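Local coordinates for protein virulence factor (Pectobacterium carotovorum, PDB 2W3Y) that is an S-palmitoylated virulence factor of a bacterial pathogen of Drosophila and binds to lipid vesicles, at residues D9-L12 with Y13-I17; I65-E68 with R69-A72; Q100-P103 with A104-D108; E237-K240 with K241-N245. One frame throughout, in Å; residues are numbered along the deposited sequence.

Following the chain from the N terminus, contact 1 falls in helix 9-18, contact 2 in the middle of helix 57-81, contact 3 at the end of helix 91-105 where it runs into strand 106-107, and contact 4 at the start of helix 237-250. Each is a turn-to-turn contact within one continuous stretch, closing no long loop, and the four follow in series without nesting or crossing. In space their side chains join up. Contact 3 touches all the others: V10 CG2 reaches A104 CB, F70 meets F105, M67 meets F106, and F105 packs on K242 and V243. Contact 4 also reaches contact 2 through V243. Together they join four helices to one another and, through contacts 2 and 3, to strands of the mixed sheet.

Contact 1: D9-L12 with Y13-I17; sequences DVDL and YFQNI
V10 sets CG1 anti to its own backbone N (chi1 -152°), whereas F14, one turn further on, sets CG anti to its carbonyl carbon (chi1 -83°); with these torsions the two side chains run side by side along helix 9-18 and point the same way. The methyl V10 CG1 comes alongside the ring at F14 CE1, 4.1 Å away. The V10 carbonyl has two neighbours on the same residue. V10 O accepts the backbone F14 N at 3.1 Å, a fairly straight bond (N-H...O 164°), and it also lies at the edge of the F14 ring, near its plane, with F14 CD1 3.3 Å from it. The aromatic rim thus faces an oxygen that is already engaged.

Another side of the helix is polar. Q15 bends at chi2, which turns its amide back toward D11 one turn earlier. The two acceptors do not meet directly: a water donates to D11 OD2 at 2.6 Å and to Q15 OE1 at 2.9 Å, bridging the pair. Beneath them the backbone Q15 N bonds to D11 O at 2.8 Å, and N16 N continues the pattern to L12 O at 3.1 Å. K249 NZ forms a salt bridge with D11 OD1 and a hydrogen bond with Q15 OE1, so its charge probably offsets that of the D11 carboxylate while it also holds the amide oxygen of Q15; D11 OD1 also bonds to Y250 OH.

Both faces therefore lean on helix 237-250, where F246 meets the F14 ring edge-to-face, while V10, Y13 and F14 pack on helix 91-105, and Y13 and F14 also reach helix 57-81.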
loop_
_atom_site.group_PDB
_atom_site.type_symbol
_atom_site.label_atom_id
_atom_site.label_comp_id
_atom_site.label_asym_id
_atom_site.label_seq_id
_atom_site.Cartn_x
_atom_site.Cartn_y
_atom_site.Cartn_z
ATOM N N ASP A 9 -0.529 18.950 15.304
ATOM C CA ASP A 9 -0.630 19.628 14.008
ATOM C C ASP A 9 -1.191 18.687 12.933
ATOM O O ASP A 9 -1.818 19.136 11.974
ATOM C CB ASP A 9 0.695 20.292 13.566
ATOM C CG ASP A 9 1.942 19.638 14.172
ATOM O OD1 ASP A 9 3.058 20.093 13.829
ATOM O OD2 ASP A 9 1.821 18.691 14.985
ATOM N N VAL A 10 -0.973 17.383 13.113
ATOM C CA VAL A 10 -1.614 16.365 12.280
ATOM C C VAL A 10 -3.114 16.291 12.572
ATOM O O VAL A 10 -3.926 16.257 11.639
ATOM C CB VAL A 10 -0.991 14.980 12.490
ATOM C CG1 VAL A 10 -1.144 14.140 11.233
ATOM C CG2 VAL A 10 0.455 15.126 12.848
ATOM N N ASP A 11 -3.475 16.270 13.861
ATOM C CA ASP A 11 -4.884 16.337 14.281
ATOM C C ASP A 11 -5.636 17.530 13.670
ATOM O O ASP A 11 -6.751 17.367 13.155
ATOM C CB ASP A 11 -5.017 16.319 15.814
ATOM C CG ASP A 11 -6.461 16.573 16.295
ATOM O OD1 ASP A 11 -7.407 15.894 15.831
ATOM O OD2 ASP A 11 -6.652 17.474 17.144
ATOM N N LEU A 12 -5.021 18.711 13.700
ATOM C CA LEU A 12 -5.629 19.919 13.132
ATOM C C LEU A 12 -5.805 19.830 11.612
ATOM O O LEU A 12 -6.813 20.286 11.070
ATOM C CB LEU A 12 -4.800 21.161 13.488
ATOM C CG LEU A 12 -4.537 21.471 14.968
ATOM C CD1 LEU A 12 -3.588 22.660 15.124
ATOM C CD2 LEU A 12 -5.841 21.697 15.732
ATOM N N TYR A 13 -4.812 19.245 10.938
ATOM C CA TYR A 13 -4.848 19.044 9.487
ATOM C C TYR A 13 -6.057 18.193 9.090
ATOM O O TYR A 13 -6.821 18.539 8.174
ATOM C CB TYR A 13 -3.533 18.401 8.996
ATOM C CG TYR A 13 -3.520 18.171 7.500
ATOM C CD1 TYR A 13 -3.219 19.215 6.618
ATOM C CD2 TYR A 13 -3.834 16.912 6.964
ATOM C CE1 TYR A 13 -3.231 19.021 5.238
ATOM C CE2 TYR A 13 -3.839 16.705 5.592
ATOM C CZ TYR A 13 -3.535 17.762 4.737
ATOM O OH TYR A 13 -3.541 17.559 3.378
ATOM N N PHE A 14 -6.231 17.092 9.810
ATOM C CA PHE A 14 -7.330 16.165 9.575
ATOM C C PHE A 14 -8.681 16.714 10.040
ATOM O O PHE A 14 -9.696 16.490 9.373
ATOM C CB PHE A 14 -7.009 14.803 10.202
ATOM C CG PHE A 14 -6.142 13.936 9.325
ATOM C CD1 PHE A 14 -4.779 14.206 9.170
ATOM C CD2 PHE A 14 -6.696 12.858 8.628
ATOM C CE1 PHE A 14 -3.973 13.421 8.323
ATOM C CE2 PHE A 14 -5.903 12.061 7.801
ATOM C CZ PHE A 14 -4.538 12.337 7.646
ATOM N N GLN A 15 -8.688 17.458 11.155
ATOM C CA GLN A 15 -9.911 18.126 11.632
ATOM C C GLN A 15 -10.465 19.050 10.550
ATOM O O GLN A 15 -11.672 19.092 10.315
ATOM C CB GLN A 15 -9.672 18.892 12.961
ATOM C CG GLN A 15 -10.944 19.475 13.621
ATOM C CD GLN A 15 -11.687 18.491 14.559
ATOM O OE1 GLN A 15 -11.195 18.143 15.623
ATOM N NE2 GLN A 15 -12.877 18.078 14.163
ATOM N N ASN A 16 -9.572 19.763 9.871
ATOM C CA ASN A 16 -9.971 20.693 8.824
ATOM C C ASN A 16 -10.525 19.994 7.583
ATOM O O ASN A 16 -11.513 20.453 6.997
ATOM C CB ASN A 16 -8.805 21.608 8.447
ATOM C CG ASN A 16 -9.166 22.577 7.348
ATOM O OD1 ASN A 16 -8.595 22.530 6.256
ATOM N ND2 ASN A 16 -10.146 23.445 7.614
ATOM N N ILE A 17 -9.893 18.888 7.185
ATOM C CA ILE A 17 -10.368 18.113 6.040
ATOM C C ILE A 17 -11.817 17.669 6.241
ATOM O O ILE A 17 -12.656 17.849 5.354
ATOM C CB ILE A 17 -9.422 16.918 5.723
ATOM C CG1 ILE A 17 -8.141 17.431 5.054
ATOM C CG2 ILE A 17 -10.105 15.874 4.820
ATOM C CD1 ILE A 17 -7.030 16.396 4.958
HETATM O O HOH W 1 -8.823 18.922 17.143
#

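Contact 2: I65-E68 with R69-A72; sequences ILME and RFVA
R69 packs back on I65 across one turn of the long α-helix 57-81, where the backbone repeats the regular i to i+4 hydrogen bond and most of the side chains are buried. R69 N bonds to I65 O at 3.2 Å. With R69 CG beside its backbone N (chi1 -70°), the first methylenes come close to the same oxygen, R69 CG lying 3.2 Å from I65 O. Further out, R69 CD touches the branch methyl I65 CG2 at 4.1 Å, the two side chains crossing obliquely. A bend at chi3 then turns the guanidinium outward, and R69 NH2 ends in a salt bridge with D248 of helix 237-250.

F70 is approached by M67. The thioether chain is bent at both chi2 and chi3, which folds its methyl back against the ring, M67 CE standing 3.4 Å from F70 CD2 and approaching at a slant. The same ring carbon lies close to the carbonyl oxygen of L66, to which F70 N bonds at 3.0 Å. F105 and F106 meet the F70 ring too, so M67 adds a methyl to an aromatic cluster.

E68 contributes mainly its backbone: E68 O receives A72 N at 3.0 Å with an N-H...O angle of 161°. Its side chain, extended beyond CG, carries the carboxylate off to T46 OG1 and Y261 OH, both bonded to OE2.

V71 lies on the side of the helix toward strands 166-179 and 185-198, touching A171 and F191. Its side chain is about 12 Å from the bound palmitic acid, too far to touch it; within the helix its nearest partner is a carbonyl, with V71 CG2 only 3.3 Å from M67 O.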
loop_
_atom_site.group_PDB
_atom_site.type_symbol
_atom_site.label_atom_id
_atom_site.label_comp_id
_atom_site.label_asym_id
_atom_site.label_seq_id
_atom_site.Cartn_x
_atom_site.Cartn_y
_atom_site.Cartn_z
ATOM N N ILE A 65 -2.742 -4.623 12.005
ATOM C CA ILE A 65 -3.987 -3.888 12.268
ATOM C C ILE A 65 -3.784 -2.384 12.235
ATOM O O ILE A 65 -4.574 -1.657 11.616
ATOM C CB ILE A 65 -4.677 -4.266 13.619
ATOM C CG1 ILE A 65 -4.941 -5.775 13.734
ATOM C CG2 ILE A 65 -5.970 -3.454 13.818
ATOM C CD1 ILE A 65 -5.597 -6.415 12.569
ATOM N N LEU A 66 -2.734 -1.916 12.900
ATOM C CA LEU A 66 -2.390 -0.489 12.895
ATOM C C LEU A 66 -2.180 0.090 11.487
ATOM O O LEU A 66 -2.698 1.166 11.162
ATOM C CB LEU A 66 -1.143 -0.244 13.739
ATOM C CG LEU A 66 -1.290 -0.355 15.260
ATOM C CD1 LEU A 66 0.100 -0.305 15.927
ATOM C CD2 LEU A 66 -2.215 0.739 15.821
ATOM N N MET A 67 -1.421 -0.625 10.660
ATOM C CA MET A 67 -1.104 -0.123 9.322
ATOM C C MET A 67 -2.342 -0.070 8.411
ATOM O O MET A 67 -2.509 0.903 7.661
ATOM C CB MET A 67 0.042 -0.925 8.691
ATOM C CG MET A 67 1.443 -0.644 9.271
ATOM S SD MET A 67 2.045 1.078 9.253
ATOM C CE MET A 67 1.452 1.774 10.782
ATOM N N GLU A 68 -3.212 -1.092 8.485
ATOM C CA GLU A 68 -4.473 -1.083 7.708
ATOM C C GLU A 68 -5.366 0.110 8.110
ATOM O O GLU A 68 -6.050 0.715 7.269
ATOM C CB GLU A 68 -5.237 -2.409 7.821
ATOM C CG GLU A 68 -4.484 -3.616 7.217
ATOM C CD GLU A 68 -5.370 -4.823 6.864
ATOM O OE1 GLU A 68 -6.609 -4.804 7.091
ATOM O OE2 GLU A 68 -4.811 -5.810 6.320
ATOM N N ARG A 69 -5.333 0.453 9.394
ATOM C CA ARG A 69 -6.073 1.600 9.904
ATOM C C ARG A 69 -5.499 2.927 9.403
ATOM O O ARG A 69 -6.263 3.827 9.040
ATOM C CB ARG A 69 -6.120 1.579 11.433
ATOM C CG ARG A 69 -7.002 0.447 11.988
ATOM C CD ARG A 69 -7.015 0.460 13.511
ATOM N NE ARG A 69 -7.972 1.458 13.991
ATOM C CZ ARG A 69 -8.141 1.820 15.262
ATOM N NH1 ARG A 69 -7.407 1.275 16.230
ATOM N NH2 ARG A 69 -9.056 2.736 15.562
ATOM N N PHE A 70 -4.169 3.034 9.387
ATOM C CA PHE A 70 -3.469 4.196 8.813
ATOM C C PHE A 70 -3.752 4.356 7.310
ATOM O O PHE A 70 -3.998 5.471 6.828
ATOM C CB PHE A 70 -1.962 4.123 9.080
ATOM C CG PHE A 70 -1.524 4.792 10.377
ATOM C CD1 PHE A 70 -1.651 6.172 10.547
ATOM C CD2 PHE A 70 -0.964 4.034 11.411
ATOM C CE1 PHE A 70 -1.237 6.790 11.733
ATOM C CE2 PHE A 70 -0.548 4.628 12.607
ATOM C CZ PHE A 70 -0.684 6.006 12.776
ATOM N N VAL A 71 -3.741 3.239 6.578
ATOM C CA VAL A 71 -4.084 3.259 5.148
ATOM C C VAL A 71 -5.511 3.770 4.912
ATOM O O VAL A 71 -5.717 4.644 4.049
ATOM C CB VAL A 71 -3.810 1.857 4.437
ATOM C CG1 VAL A 71 -4.361 1.840 2.992
ATOM C CG2 VAL A 71 -2.316 1.541 4.445
ATOM N N ALA A 72 -6.482 3.261 5.686
ATOM C CA ALA A 72 -7.884 3.707 5.583
ATOM C C ALA A 72 -8.066 5.186 6.023
ATOM O O ALA A 72 -8.838 5.924 5.403
ATOM C CB ALA A 72 -8.833 2.787 6.390
#

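Contact 3: Q100-P103 with A104-D108; sequences QLIP and AFFTD
The junction between helix 91-105 and strand 106-107 is made here: L101 and I102 supply the last helical carbonyls, F105 and F106 take them up, and F106 is the first residue to leave helical backbone angles. L101 O serves two donors. F105 N bonds to it at 3.1 Å, and A104 N makes a second, weak bond at 3.2 Å, bent to an N-H...O angle of 122°. One residue on, I102 O accepts F106 N at 2.9 Å, so the α-helical spacing persists even as the chain straightens. P103, the residue after these two acceptors, has no N-H to give, and the helix is kinked at its nitrogen.

Once F106 has turned into the strand, its carbonyl is linked back to the last turn by a water that donates to P103 O at 2.6 Å and to F106 O at 2.8 Å. T107 then pairs through its backbone with T227 of strand 214-228, while A104 O takes a bond from R229 NH2.

The side chains bridge the same junction. The F106 ring reaches back to the helix and is covered on one face by I102, the two side chains crossing at about a right angle. At the edge of the ring, in its plane, stands L101 O, 3.6 Å from F106 CD2. F70 and F191 also meet this ring, and I102 packs on F191.

The bend of the isoleucine chain (chi2 -54°) lays its end methyl over a ring face: I102 CD1 makes a CH-pi contact 4.1 Å from the F106 centroid, 25° off the ring normal.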
loop_
_atom_site.group_PDB
_atom_site.type_symbol
_atom_site.label_atom_id
_atom_site.label_comp_id
_atom_site.label_asym_id
_atom_site.label_seq_id
_atom_site.Cartn_x
_atom_site.Cartn_y
_atom_site.Cartn_z
ATOM N N GLN A 100 1.730 14.574 5.964
ATOM C CA GLN A 100 1.229 15.000 7.263
ATOM C C GLN A 100 1.334 13.877 8.292
ATOM O O GLN A 100 1.726 14.126 9.443
ATOM C CB GLN A 100 -0.202 15.519 7.146
ATOM C CG GLN A 100 -0.338 16.779 6.309
ATOM C CD GLN A 100 0.483 17.950 6.846
ATOM O OE1 GLN A 100 1.342 18.485 6.147
ATOM N NE2 GLN A 100 0.219 18.349 8.090
ATOM N N LEU A 101 1.037 12.643 7.864
ATOM C CA LEU A 101 1.121 11.446 8.718
ATOM C C LEU A 101 2.548 11.041 9.101
ATOM O O LEU A 101 2.807 10.666 10.249
ATOM C CB LEU A 101 0.424 10.230 8.038
ATOM C CG LEU A 101 -1.093 10.297 7.848
ATOM C CD1 LEU A 101 -1.631 9.145 6.984
ATOM C CD2 LEU A 101 -1.852 10.387 9.183
ATOM N N ILE A 102 3.458 11.098 8.126
ATOM C CA ILE A 102 4.823 10.554 8.252
ATOM C C ILE A 102 5.684 11.187 9.378
ATOM O O ILE A 102 6.219 10.463 10.209
ATOM C CB ILE A 102 5.574 10.516 6.855
ATOM C CG1 ILE A 102 4.835 9.619 5.831
ATOM C CG2 ILE A 102 7.061 10.106 6.988
ATOM C CD1 ILE A 102 4.543 8.212 6.279
ATOM N N PRO A 103 5.809 12.530 9.414
ATOM C CA PRO A 103 6.568 13.182 10.499
ATOM C C PRO A 103 5.994 12.883 11.886
ATOM O O PRO A 103 6.744 12.767 12.868
ATOM C CB PRO A 103 6.413 14.669 10.183
ATOM C CG PRO A 103 6.104 14.730 8.743
ATOM C CD PRO A 103 5.278 13.521 8.459
ATOM N N ALA A 104 4.673 12.708 11.942
ATOM C CA ALA A 104 3.942 12.497 13.187
ATOM C C ALA A 104 4.151 11.126 13.828
ATOM O O ALA A 104 4.349 11.034 15.042
ATOM C CB ALA A 104 2.457 12.753 12.958
ATOM N N PHE A 105 4.114 10.063 13.019
ATOM C CA PHE A 105 4.070 8.692 13.544
ATOM C C PHE A 105 5.129 7.751 12.971
ATOM O O PHE A 105 5.202 6.581 13.342
ATOM C CB PHE A 105 2.693 8.070 13.274
ATOM C CG PHE A 105 1.537 8.890 13.760
ATOM C CD1 PHE A 105 1.236 8.957 15.114
ATOM C CD2 PHE A 105 0.727 9.560 12.858
ATOM C CE1 PHE A 105 0.152 9.693 15.565
ATOM C CE2 PHE A 105 -0.368 10.315 13.293
ATOM C CZ PHE A 105 -0.656 10.379 14.651
ATOM N N PHE A 106 5.952 8.255 12.061
ATOM C CA PHE A 106 6.844 7.374 11.311
ATOM C C PHE A 106 8.287 7.867 11.313
ATOM O O PHE A 106 8.586 8.998 11.716
ATOM C CB PHE A 106 6.351 7.216 9.864
ATOM C CG PHE A 106 5.012 6.531 9.737
ATOM C CD1 PHE A 106 4.939 5.183 9.418
ATOM C CD2 PHE A 106 3.826 7.236 9.919
ATOM C CE1 PHE A 106 3.707 4.540 9.311
ATOM C CE2 PHE A 106 2.597 6.610 9.812
ATOM C CZ PHE A 106 2.537 5.253 9.504
ATOM N N THR A 107 9.174 7.020 10.826
ATOM C CA THR A 107 10.585 7.356 10.753
ATOM C C THR A 107 11.127 6.930 9.384
ATOM O O THR A 107 10.382 6.358 8.584
ATOM C CB THR A 107 11.349 6.742 11.958
ATOM O OG1 THR A 107 12.695 7.233 11.984
ATOM C CG2 THR A 107 11.327 5.217 11.939
ATOM N N ASP A 108 12.405 7.218 9.122
ATOM C CA ASP A 108 13.052 6.967 7.820
ATOM C C ASP A 108 12.143 7.292 6.629
ATOM O O ASP A 108 11.807 6.410 5.824
ATOM C CB ASP A 108 13.585 5.529 7.728
ATOM C CG ASP A 108 14.717 5.257 8.711
ATOM O OD1 ASP A 108 15.499 6.187 9.037
ATOM O OD2 ASP A 108 14.826 4.104 9.152
HETATM O O HOH W 2 7.697 10.603 13.826
#

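Contact 4: E237-K240 with K241-N245; sequences ETFK and KKVDN
The apolar contact is F239 with V243. F239 holds CG anti to its backbone N (chi1 178°), and this lays the ring along the helix toward the next turn, where V243 CG2 stands over one face in a CH-pi contact, 3.9 Å from the ring centroid and 18° off the normal. The same methyl is 3.3 Å from F239 O.

The charged contact joins K240 and D244. K240 NZ forms a long, weak salt bridge of 3.3 Å to D244 OD2. Y233 OH bonds both to K240 NZ and to D244 OD1, a common partner that should steady the pair.

Backbone bonds underlie both contacts: V243 N to F239 O at 3.1 Å, nearly straight at 172°, D244 N to K240 O at 3.0 Å, and K241 N to E237 O, also at 3.0 Å. K242 N to T238 O is weak at 3.4 Å. Ahead of them, F239 N bonds to N236 OD1.

These are the i to i+4 pairings of an amphipathic α-helix, here the opening turns of helix 237-250, which sets V243 and K242 on F105 of helix 91-105 and keeps its lysine-aspartate pair on another face.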
loop_
_atom_site.group_PDB
_atom_site.type_symbol
_atom_site.label_atom_id
_atom_site.label_comp_id
_atom_site.label_asym_id
_atom_site.label_seq_id
_atom_site.Cartn_x
_atom_site.Cartn_y
_atom_site.Cartn_z
ATOM N N GLU A 237 3.730 4.743 26.602
ATOM C CA GLU A 237 2.275 4.781 26.771
ATOM C C GLU A 237 1.622 6.053 26.223
ATOM O O GLU A 237 0.497 6.009 25.723
ATOM C CB GLU A 237 1.882 4.588 28.244
ATOM C CG GLU A 237 2.419 3.308 28.911
ATOM C CD GLU A 237 1.643 2.036 28.554
ATOM O OE1 GLU A 237 0.818 2.063 27.608
ATOM O OE2 GLU A 237 1.869 0.999 29.230
ATOM N N THR A 238 2.328 7.179 26.317
ATOM C CA THR A 238 1.789 8.463 25.862
ATOM C C THR A 238 1.861 8.585 24.330
ATOM O O THR A 238 1.086 9.319 23.726
ATOM C CB THR A 238 2.466 9.686 26.558
ATOM O OG1 THR A 238 3.661 10.054 25.856
ATOM C CG2 THR A 238 2.797 9.377 28.020
ATOM N N PHE A 239 2.789 7.857 23.714
ATOM C CA PHE A 239 2.826 7.748 22.253
ATOM C C PHE A 239 1.753 6.762 21.754
ATOM O O PHE A 239 1.057 7.043 20.767
ATOM C CB PHE A 239 4.218 7.349 21.749
ATOM C CG PHE A 239 4.298 7.188 20.248
ATOM C CD1 PHE A 239 4.258 8.301 19.409
ATOM C CD2 PHE A 239 4.413 5.919 19.679
ATOM C CE1 PHE A 239 4.328 8.153 18.023
ATOM C CE2 PHE A 239 4.485 5.761 18.299
ATOM C CZ PHE A 239 4.446 6.880 17.467
ATOM N N LYS A 240 1.622 5.620 22.431
ATOM C CA LYS A 240 0.537 4.669 22.158
ATOM C C LYS A 240 -0.835 5.366 22.182
ATOM O O LYS A 240 -1.707 5.075 21.352
ATOM C CB LYS A 240 0.583 3.512 23.159
ATOM C CG LYS A 240 -0.547 2.496 23.030
ATOM C CD LYS A 240 -0.184 1.188 23.708
ATOM C CE LYS A 240 -1.414 0.353 24.057
ATOM N NZ LYS A 240 -2.251 -0.034 22.880
ATOM N N LYS A 241 -1.007 6.303 23.118
ATOM C CA LYS A 241 -2.265 7.036 23.269
ATOM C C LYS A 241 -2.567 8.031 22.154
ATOM O O LYS A 241 -3.715 8.118 21.711
ATOM C CB LYS A 241 -2.354 7.739 24.631
ATOM C CG LYS A 241 -2.771 6.813 25.757
ATOM C CD LYS A 241 -3.286 7.593 26.969
ATOM C CE LYS A 241 -2.159 8.218 27.786
ATOM N NZ LYS A 241 -2.649 8.589 29.153
ATOM N N LYS A 242 -1.567 8.786 21.702
ATOM C CA LYS A 242 -1.831 9.716 20.598
ATOM C C LYS A 242 -2.129 8.977 19.286
ATOM O O LYS A 242 -2.989 9.410 18.528
ATOM C CB LYS A 242 -0.762 10.819 20.438
ATOM C CG LYS A 242 0.602 10.390 19.920
ATOM C CD LYS A 242 1.405 11.615 19.420
ATOM C CE LYS A 242 1.352 11.747 17.893
ATOM N NZ LYS A 242 1.343 13.143 17.377
ATOM N N VAL A 243 -1.430 7.865 19.052
ATOM C CA VAL A 243 -1.699 6.969 17.925
ATOM C C VAL A 243 -3.150 6.487 17.981
ATOM O O VAL A 243 -3.919 6.753 17.059
ATOM C CB VAL A 243 -0.704 5.765 17.886
ATOM C CG1 VAL A 243 -1.126 4.706 16.849
ATOM C CG2 VAL A 243 0.737 6.254 17.599
ATOM N N ASP A 244 -3.521 5.824 19.085
ATOM C CA ASP A 244 -4.857 5.232 19.256
ATOM C C ASP A 244 -5.998 6.238 19.159
ATOM O O ASP A 244 -7.009 5.949 18.513
ATOM C CB ASP A 244 -4.951 4.452 20.572
ATOM C CG ASP A 244 -4.177 3.140 20.531
ATOM O OD1 ASP A 244 -3.830 2.673 19.414
ATOM O OD2 ASP A 244 -3.906 2.581 21.621
ATOM N N ASN A 245 -5.822 7.411 19.776
ATOM C CA ASN A 245 -6.829 8.469 19.739
ATOM C C ASN A 245 -7.019 9.035 18.334
ATOM O O ASN A 245 -8.144 9.261 17.890
ATOM C CB ASN A 245 -6.485 9.616 20.710
ATOM C CG ASN A 245 -6.703 9.246 22.190
ATOM O OD1 ASN A 245 -7.521 8.386 22.527
ATOM N ND2 ASN A 245 -5.965 9.914 23.075
#